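Enterobactin synthetase component F-related protein (Vibrio cholerae serotype O1, PDB 4OXI) probably activates glycine with ATP as glycyl-adenylate, acting as an adenylation domain in a lipopolysaccharide-modification pathway related to nonribosomal peptide synthesis. Local coordinates at residues R99-S104 and T143-I148; T123-N128 and A217-T222; R231-Y236 and G427-P432. One frame throughout, in Å; residues are numbered along the deposited sequence.

How the contacts relate
The three contacts form a chain of neighbours running from a parallel sheet toward the bound glycyl-adenosine-5'-phosphate. Contact 1 joins strands 99-102 and 147-149. Contact 2, its centre about 9 Å away, starts from strand 123-126, which flanks 99-102 on its other side, and passes to strand 216-222. Contact 3, about 11 Å farther between centres, takes up the hairpin partner 230-235 and ties it to the loop ahead of helix 432-438; the centres of contacts 1 and 3 lie about 16 Å apart. Along the sequence contacts 1 and 2 interleave, whereas contact 3 opens after both have closed. Contacts 2 and 3 approach the ligand; contact 1 lies in the parallel sheet, one step farther away.

Contact 1 of 3, residues R99-S104 and T143-I148; sequences RVAILS and TQCDSI
R99 reaches along T143-I148 with an extended side chain and ends on the backbone at the exit of helix 133-142. Its NH1 donates to T143 O at 2.8 Å; the oxygen lies near the guanidinium plane, at its edge, while the nitrogen approaches from above the carbonyl plane. This places a positive group beside the helix's C-terminal end, where it would probably be welcomed electrostatically. A water 2.9 Å from R99 NH1 also sits at the guanidinium edge and approaches Q144 OE1. Q144, with positive phi, is the C-prime residue of the Schellman motif that ends this helix.

C145 turns inward. With SG opposite the backbone N (chi1 165°), the sulfur packs 3.7 Å from A101 CB, and S147 N makes a weak, long hydrogen bond to it. S147 in turn offers its carbonyl: A101 N binds S147 O at 2.8 Å, and A101 O meets I148 CA at 3.3 Å in a CA-H...O contact. A second water donates to R99 O, accepts from D146 N and is hydrogen-bonded to S147 OG, bridging strand 99-102 to the loop just before strand 147-149. Farther along, the I148 branch CG2 rests on L103 CB at 3.9 Å. L140 of helix 133-142 covers A101, C145 and I148 together.

The parallel bridge A101-I148 joins strand 99-102 to 147-149; on its other edge lies 123-126, and the link from 123-126 through helix 133-142 to 147-149 is a beta-alpha-beta crossover, the building unit of a parallel alpha/beta sheet.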
ATOM      1  N   ARG A  99      17.316   4.295   8.069  1.00 21.40           N
ATOM      2  CA  ARG A  99      16.224   3.387   7.734  1.00 22.39           C
ATOM      3  C   ARG A  99      15.712   2.630   8.961  1.00 23.24           C
ATOM      4  O   ARG A  99      16.493   2.018   9.697  1.00 21.39           O
ATOM      5  CB  ARG A  99      16.666   2.398   6.645  1.00 21.98           C
ATOM      6  CG  ARG A  99      17.154   3.082   5.358  1.00 22.66           C
ATOM      7  CD  ARG A  99      17.436   2.074   4.253  1.00 24.27           C
ATOM      8  NE  ARG A  99      17.728   2.740   2.988  1.00 25.22           N
ATOM      9  CZ  ARG A  99      18.077   2.102   1.875  1.00 25.69           C
ATOM     10  NH1 ARG A  99      18.163   0.782   1.862  1.00 28.38           N
ATOM     11  NH2 ARG A  99      18.343   2.785   0.778  1.00 27.74           N
ATOM     12  N   VAL A 100      14.402   2.675   9.185  1.00 20.63           N
ATOM     13  CA  VAL A 100      13.817   1.951  10.305  1.00 20.98           C
ATOM     14  C   VAL A 100      12.760   0.993   9.802  1.00 17.18           C
ATOM     15  O   VAL A 100      11.851   1.384   9.067  1.00 18.54           O
ATOM     16  CB  VAL A 100      13.159   2.902  11.319  1.00 22.28           C
ATOM     17  CG1 VAL A 100      12.578   2.104  12.493  1.00 23.67           C
ATOM     18  CG2 VAL A 100      14.168   3.878  11.835  1.00 27.58           C
ATOM     19  N   ALA A 101      12.866  -0.263  10.201  1.00 20.01           N
ATOM     20  CA  ALA A 101      11.831  -1.232   9.868  1.00 18.46           C
ATOM     21  C   ALA A 101      10.769  -1.224  10.957  1.00 20.87           C
ATOM     22  O   ALA A 101      11.068  -1.039  12.136  1.00 23.51           O
ATOM     23  CB  ALA A 101      12.412  -2.605   9.707  1.00 18.82           C
ATOM     24  N   ILE A 102       9.520  -1.402  10.565  1.00 18.01           N
ATOM     25  CA  ILE A 102       8.434  -1.297  11.525  1.00 21.38           C
ATOM     26  C   ILE A 102       7.686  -2.613  11.648  1.00 19.92           C
ATOM     27  O   ILE A 102       6.994  -3.016  10.718  1.00 20.45           O
ATOM     28  CB  ILE A 102       7.463  -0.168  11.139  1.00 21.85           C
ATOM     29  CG1 ILE A 102       8.241   1.150  10.979  1.00 19.47           C
ATOM     30  CG2 ILE A 102       6.360  -0.035  12.191  1.00 18.37           C
ATOM     31  CD1 ILE A 102       7.368   2.363  10.887  1.00 25.37           C
ATOM     32  N   LEU A 103       7.850  -3.281  12.789  1.00 18.78           N
ATOM     33  CA  LEU A 103       7.267  -4.602  13.025  1.00 22.50           C
ATOM     34  C   LEU A 103       5.874  -4.445  13.641  1.00 23.19           C
ATOM     35  O   LEU A 103       4.967  -5.255  13.420  1.00 23.21           O
ATOM     36  CB  LEU A 103       8.171  -5.413  13.971  1.00 21.65           C
ATOM     37  CG  LEU A 103       7.844  -6.893  14.230  1.00 24.18           C
ATOM     38  CD1 LEU A 103       8.088  -7.734  12.985  1.00 19.40           C
ATOM     39  CD2 LEU A 103       8.671  -7.423  15.404  1.00 23.80           C
ATOM     40  N   SER A 104       5.719  -3.393  14.426  1.00 21.32           N
ATOM     41  CA  SER A 104       4.436  -3.048  15.020  1.00 20.30           C
ATOM     42  C   SER A 104       3.388  -2.856  13.930  1.00 25.64           C
ATOM     43  O   SER A 104       3.692  -2.293  12.870  1.00 25.75           O
ATOM     44  CB  SER A 104       4.595  -1.754  15.812  1.00 23.05           C
ATOM     45  OG  SER A 104       3.322  -1.222  16.132  1.00 32.61           O
ATOM     46  N   THR A 143      17.389  -4.288   2.478  1.00 28.55           N
ATOM     47  CA  THR A 143      17.262  -2.850   2.678  1.00 29.54           C
ATOM     48  C   THR A 143      18.358  -2.271   3.585  1.00 30.28           C
ATOM     49  O   THR A 143      18.285  -1.101   3.966  1.00 31.60           O
ATOM     50  CB  THR A 143      15.891  -2.482   3.263  1.00 28.32           C
ATOM     51  OG1 THR A 143      15.742  -3.104   4.541  1.00 27.15           O
ATOM     52  CG2 THR A 143      14.769  -2.955   2.360  1.00 25.88           C
ATOM     53  N   GLN A 144      19.364  -3.081   3.925  1.00 27.17           N
ATOM     54  CA  GLN A 144      20.470  -2.633   4.781  1.00 29.37           C
ATOM     55  C   GLN A 144      19.969  -1.909   6.023  1.00 29.07           C
ATOM     56  O   GLN A 144      20.449  -0.831   6.354  1.00 28.96           O
ATOM     57  CB  GLN A 144      21.441  -1.696   4.036  1.00 35.29           C
ATOM     58  CG  GLN A 144      22.401  -2.384   3.069  1.00 39.83           C
ATOM     59  CD  GLN A 144      21.881  -2.381   1.652  1.00 47.30           C
ATOM     60  OE1 GLN A 144      21.458  -1.340   1.134  1.00 50.91           O
ATOM     61  NE2 GLN A 144      21.892  -3.553   1.012  1.00 53.00           N
ATOM     62  N   CYS A 145      19.008  -2.508   6.708  1.00 27.76           N
ATOM     63  CA  CYS A 145      18.375  -1.876   7.846  1.00 25.76           C
ATOM     64  C   CYS A 145      18.660  -2.698   9.092  1.00 25.40           C
ATOM     65  O   CYS A 145      18.438  -3.908   9.105  1.00 26.65           O
ATOM     66  CB  CYS A 145      16.868  -1.811   7.590  1.00 21.97           C
ATOM     67  SG  CYS A 145      15.888  -1.440   9.043  1.00 25.33           S
ATOM     68  N   ASP A 146      19.162  -2.059  10.140  1.00 21.75           N
ATOM     69  CA  ASP A 146      19.401  -2.787  11.380  1.00 26.76           C
ATOM     70  C   ASP A 146      18.646  -2.170  12.552  1.00 25.71           C
ATOM     71  O   ASP A 146      19.074  -2.310  13.693  1.00 28.61           O
ATOM     72  CB  ASP A 146      20.898  -2.845  11.694  1.00 28.48           C
ATOM     73  CG  ASP A 146      21.503  -1.471  11.943  1.00 39.00           C
ATOM     74  OD1 ASP A 146      20.787  -0.444  11.800  1.00 37.19           O
ATOM     75  OD2 ASP A 146      22.710  -1.415  12.282  1.00 49.52           O
ATOM     76  N   SER A 147      17.548  -1.467  12.267  1.00 22.84           N
ATOM     77  CA  SER A 147      16.771  -0.806  13.315  1.00 22.53           C
ATOM     78  C   SER A 147      15.312  -1.189  13.179  1.00 19.88           C
ATOM     79  O   SER A 147      14.746  -1.126  12.087  1.00 21.89           O
ATOM     80  CB  SER A 147      16.923   0.710  13.225  1.00 23.87           C
ATOM     81  OG  SER A 147      18.291   1.077  13.357  1.00 26.71           O
ATOM     82  N   ILE A 148      14.708  -1.620  14.282  1.00 21.42           N
ATOM     83  CA  ILE A 148      13.341  -2.103  14.237  1.00 21.01           C
ATOM     84  C   ILE A 148      12.490  -1.511  15.350  1.00 24.31           C
ATOM     85  O   ILE A 148      12.862  -1.590  16.537  1.00 19.65           O
ATOM     86  CB  ILE A 148      13.290  -3.626  14.360  1.00 22.45           C
ATOM     87  CG1 ILE A 148      14.294  -4.275  13.412  1.00 22.60           C
ATOM     88  CG2 ILE A 148      11.878  -4.148  14.024  1.00 18.85           C
ATOM     89  CD1 ILE A 148      14.204  -5.827  13.426  1.00 28.86           C
TER
HETATM   90  O   HOH W   1      18.923   1.116  10.416  1.00 34.49           O
HETATM   91  O   HOH W   2      19.370  -0.787  -0.276  1.00 39.00           O

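Contact 2 of 3, residues T123-N128 and A217-T222; sequences TYIPLN and AYIMQT
The CB of Y218 lies over one face of the Y124 ring, 3.8 Å from its centroid and only 15° off the ring normal, a CH-pi contact in which a small bump meets a flat surface. The Y124 ring is there because its CG is tucked between the backbone N and the carbonyl carbon (chi1 81°). Beyond CB the two tyrosines lie side by side and point the same way, their planes inclined at 36°. V270 of helix 268-279 touches both tyrosine side chains.

Between the backbones, two hydrogen bonds, Y124 N to A217 O and I219 N to Y124 O, each 3.0 Å, make a single bridge. It attaches strand 123-126, at the border of the parallel sheet, to the hairpin of 216-222 and 230-235, where A217 and Y218 face V234 as a classic beta bulge. The glycine- and serine-rich turn of this hairpin matches the phosphate-binding A3 motif of adenylation domains.

On the face carrying T123 and I219, the methyl CG2 of T123 nests against I219 CG1 at 3.8 Å and, almost as closely, CD1. Past I125 the backbones separate: M220, bent at chi2, brings SD across P126 CG at 3.7 Å, roughly at a right angle, while a water occupies the widening gap between P126 O and I219 O.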
ATOM      1  N   THR A 123      13.722   6.993   6.474  1.00 21.98           N
ATOM      2  CA  THR A 123      13.070   6.025   5.589  1.00 19.53           C
ATOM      3  C   THR A 123      12.456   4.922   6.424  1.00 21.35           C
ATOM      4  O   THR A 123      13.156   4.293   7.230  1.00 22.32           O
ATOM      5  CB  THR A 123      14.098   5.343   4.657  1.00 23.77           C
ATOM      6  OG1 THR A 123      14.946   6.332   4.060  1.00 23.04           O
ATOM      7  CG2 THR A 123      13.397   4.542   3.563  1.00 17.94           C
ATOM      8  N   TYR A 124      11.160   4.666   6.249  1.00 18.67           N
ATOM      9  CA  TYR A 124      10.563   3.562   6.983  1.00 18.87           C
ATOM     10  C   TYR A 124      10.253   2.368   6.093  1.00 18.91           C
ATOM     11  O   TYR A 124       9.985   2.513   4.899  1.00 17.95           O
ATOM     12  CB  TYR A 124       9.369   3.999   7.846  1.00 17.52           C
ATOM     13  CG  TYR A 124       8.035   4.170   7.140  1.00 19.14           C
ATOM     14  CD1 TYR A 124       7.148   3.098   7.015  1.00 17.18           C
ATOM     15  CD2 TYR A 124       7.633   5.419   6.658  1.00 18.06           C
ATOM     16  CE1 TYR A 124       5.913   3.254   6.390  1.00 17.20           C
ATOM     17  CE2 TYR A 124       6.393   5.589   6.027  1.00 16.67           C
ATOM     18  CZ  TYR A 124       5.547   4.505   5.908  1.00 18.09           C
ATOM     19  OH  TYR A 124       4.327   4.669   5.309  1.00 19.75           O
ATOM     20  N   ILE A 125      10.318   1.186   6.694  1.00 17.76           N
ATOM     21  CA  ILE A 125      10.116  -0.066   5.985  1.00 18.33           C
ATOM     22  C   ILE A 125       9.110  -0.918   6.757  1.00 17.84           C
ATOM     23  O   ILE A 125       9.453  -1.559   7.748  1.00 18.69           O
ATOM     24  CB  ILE A 125      11.443  -0.830   5.874  1.00 20.90           C
ATOM     25  CG1 ILE A 125      12.533   0.096   5.313  1.00 20.67           C
ATOM     26  CG2 ILE A 125      11.292  -2.090   4.988  1.00 17.02           C
ATOM     27  CD1 ILE A 125      13.922  -0.372   5.598  1.00 24.20           C
ATOM     28  N   PRO A 126       7.851  -0.912   6.321  1.00 16.24           N
ATOM     29  CA  PRO A 126       6.873  -1.685   7.089  1.00 18.09           C
ATOM     30  C   PRO A 126       7.056  -3.178   6.843  1.00 20.39           C
ATOM     31  O   PRO A 126       7.270  -3.583   5.701  1.00 22.56           O
ATOM     32  CB  PRO A 126       5.528  -1.207   6.519  1.00 16.75           C
ATOM     33  CG  PRO A 126       5.829  -0.736   5.135  1.00 16.43           C
ATOM     34  CD  PRO A 126       7.242  -0.188   5.187  1.00 20.07           C
ATOM     35  N   LEU A 127       6.970  -3.986   7.894  1.00 19.28           N
ATOM     36  CA  LEU A 127       7.142  -5.431   7.758  1.00 18.85           C
ATOM     37  C   LEU A 127       5.772  -6.107   7.801  1.00 22.54           C
ATOM     38  O   LEU A 127       4.910  -5.719   8.593  1.00 21.44           O
ATOM     39  CB  LEU A 127       8.009  -5.952   8.910  1.00 17.55           C
ATOM     40  CG  LEU A 127       9.400  -5.343   9.039  1.00 17.91           C
ATOM     41  CD1 LEU A 127      10.114  -5.792  10.320  1.00 18.23           C
ATOM     42  CD2 LEU A 127      10.240  -5.696   7.811  1.00 16.82           C
ATOM     43  N   ASN A 128       5.554  -7.116   6.964  1.00 22.91           N
ATOM     44  CA  ASN A 128       4.240  -7.762   6.923  1.00 22.19           C
ATOM     45  C   ASN A 128       3.899  -8.420   8.256  1.00 21.78           C
ATOM     46  O   ASN A 128       4.761  -9.043   8.878  1.00 20.12           O
ATOM     47  CB  ASN A 128       4.188  -8.789   5.793  1.00 25.37           C
ATOM     48  CG  ASN A 128       2.773  -9.192   5.449  1.00 26.60           C
ATOM     49  OD1 ASN A 128       2.090  -9.851   6.240  1.00 26.56           O
ATOM     50  ND2 ASN A 128       2.318  -8.789   4.270  1.00 25.73           N
ATOM     51  N   ALA A 217      11.433   8.048   1.383  1.00 20.99           N
ATOM     52  CA  ALA A 217      10.521   8.207   2.516  1.00 20.08           C
ATOM     53  C   ALA A 217      10.085   6.845   3.064  1.00 21.49           C
ATOM     54  O   ALA A 217       9.950   6.664   4.290  1.00 19.36           O
ATOM     55  CB  ALA A 217       9.299   9.049   2.120  1.00 16.11           C
ATOM     56  N   TYR A 218       9.855   5.890   2.164  1.00 19.12           N
ATOM     57  CA  TYR A 218       9.524   4.534   2.598  1.00 19.01           C
ATOM     58  C   TYR A 218       9.907   3.525   1.541  1.00 21.09           C
ATOM     59  O   TYR A 218      10.046   3.872   0.371  1.00 21.76           O
ATOM     60  CB  TYR A 218       8.027   4.393   2.933  1.00 17.67           C
ATOM     61  CG  TYR A 218       7.066   4.694   1.788  1.00 19.60           C
ATOM     62  CD1 TYR A 218       6.631   3.686   0.929  1.00 19.89           C
ATOM     63  CD2 TYR A 218       6.585   5.976   1.581  1.00 15.21           C
ATOM     64  CE1 TYR A 218       5.746   3.961  -0.106  1.00 15.34           C
ATOM     65  CE2 TYR A 218       5.696   6.263   0.541  1.00 16.66           C
ATOM     66  CZ  TYR A 218       5.291   5.251  -0.296  1.00 20.51           C
ATOM     67  OH  TYR A 218       4.415   5.531  -1.324  1.00 19.26           O
ATOM     68  N   ILE A 219      10.076   2.272   1.949  1.00 18.08           N
ATOM     69  CA  ILE A 219      10.354   1.218   0.980  1.00 21.49           C
ATOM     70  C   ILE A 219       9.331   0.100   1.101  1.00 20.54           C
ATOM     71  O   ILE A 219       9.182  -0.503   2.170  1.00 22.47           O
ATOM     72  CB  ILE A 219      11.758   0.620   1.198  1.00 22.06           C
ATOM     73  CG1 ILE A 219      12.824   1.726   1.119  1.00 18.75           C
ATOM     74  CG2 ILE A 219      12.010  -0.503   0.204  1.00 18.69           C
ATOM     75  CD1 ILE A 219      14.200   1.290   1.632  1.00 20.15           C
ATOM     76  N   MET A 220       8.645  -0.189   0.003  1.00 21.66           N
ATOM     77  CA  MET A 220       7.642  -1.241  -0.028  1.00 22.56           C
ATOM     78  C   MET A 220       8.240  -2.470  -0.668  1.00 25.76           C
ATOM     79  O   MET A 220       9.307  -2.410  -1.286  1.00 21.41           O
ATOM     80  CB  MET A 220       6.422  -0.816  -0.852  1.00 18.12           C
ATOM     81  CG  MET A 220       5.587   0.282  -0.214  1.00 24.66           C
ATOM     82  SD  MET A 220       5.279   0.026   1.553  1.00 26.71           S
ATOM     83  CE  MET A 220       3.877   1.141   1.748  1.00 22.35           C
ATOM     84  N   GLN A 221       7.554  -3.595  -0.522  1.00 25.28           N
ATOM     85  CA  GLN A 221       7.911  -4.752  -1.311  1.00 30.54           C
ATOM     86  C   GLN A 221       6.701  -5.415  -1.943  1.00 30.67           C
ATOM     87  O   GLN A 221       5.575  -5.322  -1.455  1.00 29.19           O
ATOM     88  CB  GLN A 221       8.775  -5.751  -0.538  1.00 31.28           C
ATOM     89  CG  GLN A 221       8.231  -6.233   0.771  1.00 34.11           C
ATOM     90  CD  GLN A 221       9.177  -7.233   1.450  1.00 47.21           C
ATOM     91  OE1 GLN A 221      10.396  -6.983   1.622  1.00 39.53           O
ATOM     92  NE2 GLN A 221       8.622  -8.383   1.819  1.00 43.89           N
ATOM     93  N   THR A 222       6.947  -6.047  -3.077  1.00 30.77           N
ATOM     94  CA  THR A 222       5.887  -6.668  -3.809  1.00 32.08           C
ATOM     95  C   THR A 222       6.378  -8.008  -4.329  1.00 31.00           C
ATOM     96  O   THR A 222       7.571  -8.296  -4.302  1.00 30.60           O
ATOM     97  CB  THR A 222       5.396  -5.763  -4.960  1.00 32.20           C
ATOM     98  OG1 THR A 222       4.221  -6.340  -5.550  1.00 42.70           O
ATOM     99  CG2 THR A 222       6.467  -5.606  -6.022  1.00 33.50           C
TER
HETATM  100  O   HOH W   3       7.933  -2.957   3.100  1.00 25.26           O

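Contact 3 of 3, residues R231-Y236 and G427-P432; sequences RIAVSY and GYLNDP
R231 and L429 share the direct polar link of this contact: L429 N donates to R231 O at 2.9 Å, almost straight at 171°. The same oxygen lies at the edge of the Y428 ring, in its plane, and near Y428 CA.

Two waters extend the backbone pairing. One accepts from R231 N and donates to L429 O, 2.8 Å from each; the other accepts from A233 N and donates to G427 O at 2.6 Å. The segments run antiparallel, with R231 nearest L429 and I232 nearest Y428, although 427-432 forms no regular strand; at A233 and G427 they have spread and a water bridges them. The loop follows strand 416-419, and its sequence resembles the end of the sixth core motif of adenylation domains. I232 pairs with M220 of strand 216-222, while the backbone of R231 and A233 turns the other way, to the loop. The backbone angles of G427 would drive a side chain into the preceding carbonyl.

Apolar contacts flank this seam. I232 and Y428 lie side by side, pointing the same way, with I232 CG1 at the ring edge 3.8 Å from Y428 CD1. The side chain of I232 lies about 6 Å from the bound glycyl-adenosine-5'-phosphate. L429, its CG swung beside the carbonyl carbon (chi1 -161°), brings CD1 to 4.3 Å from A233 CB, while its CB rests on that of R231.

Charged and polar ends are held by other partners: the R231 guanidinium forms a salt bridge with E138, Y428 OH bonds to E364, and D431 caps helix 432-438.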
ATOM      1  N   ARG A 231      11.611  -4.702  -4.576  1.00 29.18           N
ATOM      2  CA  ARG A 231      11.462  -3.605  -3.643  1.00 25.35           C
ATOM      3  C   ARG A 231      11.374  -2.249  -4.314  1.00 28.72           C
ATOM      4  O   ARG A 231      12.054  -1.974  -5.312  1.00 24.33           O
ATOM      5  CB  ARG A 231      12.544  -3.652  -2.581  1.00 28.71           C
ATOM      6  CG  ARG A 231      12.028  -4.400  -1.358  1.00 42.51           C
ATOM      7  CD  ARG A 231      13.126  -4.932  -0.528  1.00 41.62           C
ATOM      8  NE  ARG A 231      13.758  -6.067  -1.172  1.00 42.26           N
ATOM      9  CZ  ARG A 231      13.634  -7.319  -0.748  1.00 42.76           C
ATOM     10  NH1 ARG A 231      12.883  -7.588   0.322  1.00 34.11           N
ATOM     11  NH2 ARG A 231      14.261  -8.293  -1.401  1.00 41.81           N
ATOM     12  N   ILE A 232      10.507  -1.413  -3.763  1.00 23.24           N
ATOM     13  CA  ILE A 232      10.170  -0.151  -4.383  1.00 19.20           C
ATOM     14  C   ILE A 232      10.386   0.948  -3.361  1.00 24.33           C
ATOM     15  O   ILE A 232       9.667   1.031  -2.356  1.00 22.25           O
ATOM     16  CB  ILE A 232       8.707  -0.169  -4.812  1.00 22.85           C
ATOM     17  CG1 ILE A 232       8.497  -1.228  -5.899  1.00 20.61           C
ATOM     18  CG2 ILE A 232       8.266   1.190  -5.300  1.00 22.65           C
ATOM     19  CD1 ILE A 232       7.034  -1.547  -6.142  1.00 22.92           C
ATOM     20  N   ALA A 233      11.396   1.774  -3.609  1.00 19.89           N
ATOM     21  CA  ALA A 233      11.724   2.862  -2.716  1.00 22.98           C
ATOM     22  C   ALA A 233      11.102   4.148  -3.259  1.00 24.87           C
ATOM     23  O   ALA A 233      11.409   4.562  -4.372  1.00 26.60           O
ATOM     24  CB  ALA A 233      13.233   2.997  -2.588  1.00 25.15           C
ATOM     25  N   VAL A 234      10.232   4.765  -2.463  1.00 22.09           N
ATOM     26  CA  VAL A 234       9.485   5.945  -2.857  1.00 20.11           C
ATOM     27  C   VAL A 234      10.109   7.174  -2.187  1.00 23.29           C
ATOM     28  O   VAL A 234      10.300   7.200  -0.968  1.00 23.71           O
ATOM     29  CB  VAL A 234       8.008   5.805  -2.432  1.00 23.12           C
ATOM     30  CG1 VAL A 234       7.237   7.105  -2.673  1.00 20.48           C
ATOM     31  CG2 VAL A 234       7.352   4.646  -3.172  1.00 19.45           C
ATOM     32  N   SER A 235      10.445   8.186  -2.979  1.00 22.36           N
ATOM     33  CA  SER A 235      11.179   9.346  -2.452  1.00 24.99           C
ATOM     34  C   SER A 235      10.244  10.334  -1.791  1.00 20.67           C
ATOM     35  O   SER A 235       9.029  10.247  -1.950  1.00 22.87           O
ATOM     36  CB  SER A 235      11.889  10.076  -3.584  1.00 23.21           C
ATOM     37  OG  SER A 235      10.915  10.694  -4.398  1.00 24.76           O
ATOM     38  N   TYR A 236      10.804  11.288  -1.053  1.00 25.48           N
ATOM     39  CA  TYR A 236       9.980  12.369  -0.517  1.00 24.85           C
ATOM     40  C   TYR A 236       9.288  13.158  -1.619  1.00 23.72           C
ATOM     41  O   TYR A 236       8.111  13.497  -1.478  1.00 23.84           O
ATOM     42  CB  TYR A 236      10.777  13.280   0.431  1.00 23.25           C
ATOM     43  CG  TYR A 236      10.922  12.658   1.802  1.00 23.35           C
ATOM     44  CD1 TYR A 236       9.942  12.840   2.771  1.00 21.48           C
ATOM     45  CD2 TYR A 236      12.013  11.854   2.112  1.00 19.96           C
ATOM     46  CE1 TYR A 236      10.052  12.266   4.025  1.00 19.86           C
ATOM     47  CE2 TYR A 236      12.138  11.273   3.360  1.00 22.96           C
ATOM     48  CZ  TYR A 236      11.146  11.487   4.315  1.00 23.96           C
ATOM     49  OH  TYR A 236      11.250  10.911   5.563  1.00 23.53           O
ATOM     50  N   GLY A 427      13.179   3.116 -10.250  1.00 29.16           N
ATOM     51  CA  GLY A 427      13.316   1.739 -10.699  1.00 30.42           C
ATOM     52  C   GLY A 427      13.174   0.881  -9.459  1.00 28.88           C
ATOM     53  O   GLY A 427      12.790   1.381  -8.398  1.00 30.91           O
ATOM     54  N   TYR A 428      13.471  -0.402  -9.573  1.00 30.41           N
ATOM     55  CA  TYR A 428      13.418  -1.270  -8.407  1.00 25.59           C
ATOM     56  C   TYR A 428      14.750  -1.183  -7.665  1.00 33.32           C
ATOM     57  O   TYR A 428      15.802  -0.988  -8.274  1.00 37.12           O
ATOM     58  CB  TYR A 428      13.100  -2.708  -8.824  1.00 26.49           C
ATOM     59  CG  TYR A 428      11.739  -2.855  -9.489  1.00 29.07           C
ATOM     60  CD1 TYR A 428      10.566  -2.803  -8.738  1.00 29.51           C
ATOM     61  CD2 TYR A 428      11.623  -3.038 -10.860  1.00 28.95           C
ATOM     62  CE1 TYR A 428       9.312  -2.932  -9.335  1.00 24.01           C
ATOM     63  CE2 TYR A 428      10.371  -3.177 -11.466  1.00 26.77           C
ATOM     64  CZ  TYR A 428       9.222  -3.117 -10.692  1.00 26.57           C
ATOM     65  OH  TYR A 428       7.978  -3.240 -11.273  1.00 25.80           O
ATOM     66  N   LEU A 429      14.701  -1.312  -6.347  1.00 31.11           N
ATOM     67  CA  LEU A 429      15.891  -1.214  -5.512  1.00 33.81           C
ATOM     68  C   LEU A 429      16.844  -2.384  -5.782  1.00 33.25           C
ATOM     69  O   LEU A 429      16.448  -3.549  -5.675  1.00 30.20           O
ATOM     70  CB  LEU A 429      15.461  -1.200  -4.040  1.00 34.41           C
ATOM     71  CG  LEU A 429      16.422  -0.682  -2.975  1.00 39.42           C
ATOM     72  CD1 LEU A 429      16.859   0.721  -3.329  1.00 33.23           C
ATOM     73  CD2 LEU A 429      15.753  -0.726  -1.593  1.00 33.83           C
ATOM     74  N   ASN A 430      18.087  -2.063  -6.142  1.00 35.93           N
ATOM     75  CA  ASN A 430      19.142  -3.058  -6.405  1.00 36.88           C
ATOM     76  C   ASN A 430      18.712  -4.246  -7.272  1.00 37.19           C
ATOM     77  O   ASN A 430      19.026  -5.399  -6.963  1.00 37.93           O
ATOM     78  CB  ASN A 430      19.740  -3.560  -5.086  1.00 40.17           C
ATOM     79  CG  ASN A 430      20.053  -2.430  -4.128  1.00 41.81           C
ATOM     80  OD1 ASN A 430      19.632  -2.449  -2.969  1.00 45.43           O
ATOM     81  ND2 ASN A 430      20.777  -1.424  -4.612  1.00 47.64           N
ATOM     82  N   ASP A 431      17.979  -3.960  -8.345  1.00 35.32           N
ATOM     83  CA  ASP A 431      17.460  -5.010  -9.224  1.00 36.23           C
ATOM     84  C   ASP A 431      17.449  -4.466 -10.650  1.00 34.91           C
ATOM     85  O   ASP A 431      16.397  -4.115 -11.183  1.00 35.35           O
ATOM     86  CB  ASP A 431      16.054  -5.415  -8.768  1.00 35.13           C
ATOM     87  CG  ASP A 431      15.500  -6.615  -9.521  1.00 42.00           C
ATOM     88  OD1 ASP A 431      16.069  -7.016 -10.568  1.00 44.93           O
ATOM     89  OD2 ASP A 431      14.458  -7.149  -9.069  1.00 46.63           O
ATOM     90  N   PRO A 432      18.638  -4.371 -11.265  1.00 40.30           N
ATOM     91  CA  PRO A 432      18.797  -3.735 -12.576  1.00 38.27           C
ATOM     92  C   PRO A 432      18.077  -4.498 -13.675  1.00 36.06           C
ATOM     93  O   PRO A 432      17.593  -3.880 -14.626  1.00 40.75           O
ATOM     94  CB  PRO A 432      20.311  -3.782 -12.804  1.00 40.19           C
ATOM     95  CG  PRO A 432      20.897  -3.895 -11.426  1.00 40.41           C
ATOM     96  CD  PRO A 432      19.933  -4.786 -10.700  1.00 35.14           C
TER
HETATM   97  O   HOH W   4      13.991  -4.940  -6.038  1.00 30.98           O
HETATM   98  O   HOH W   5      13.176   1.652  -5.838  1.00 25.00           O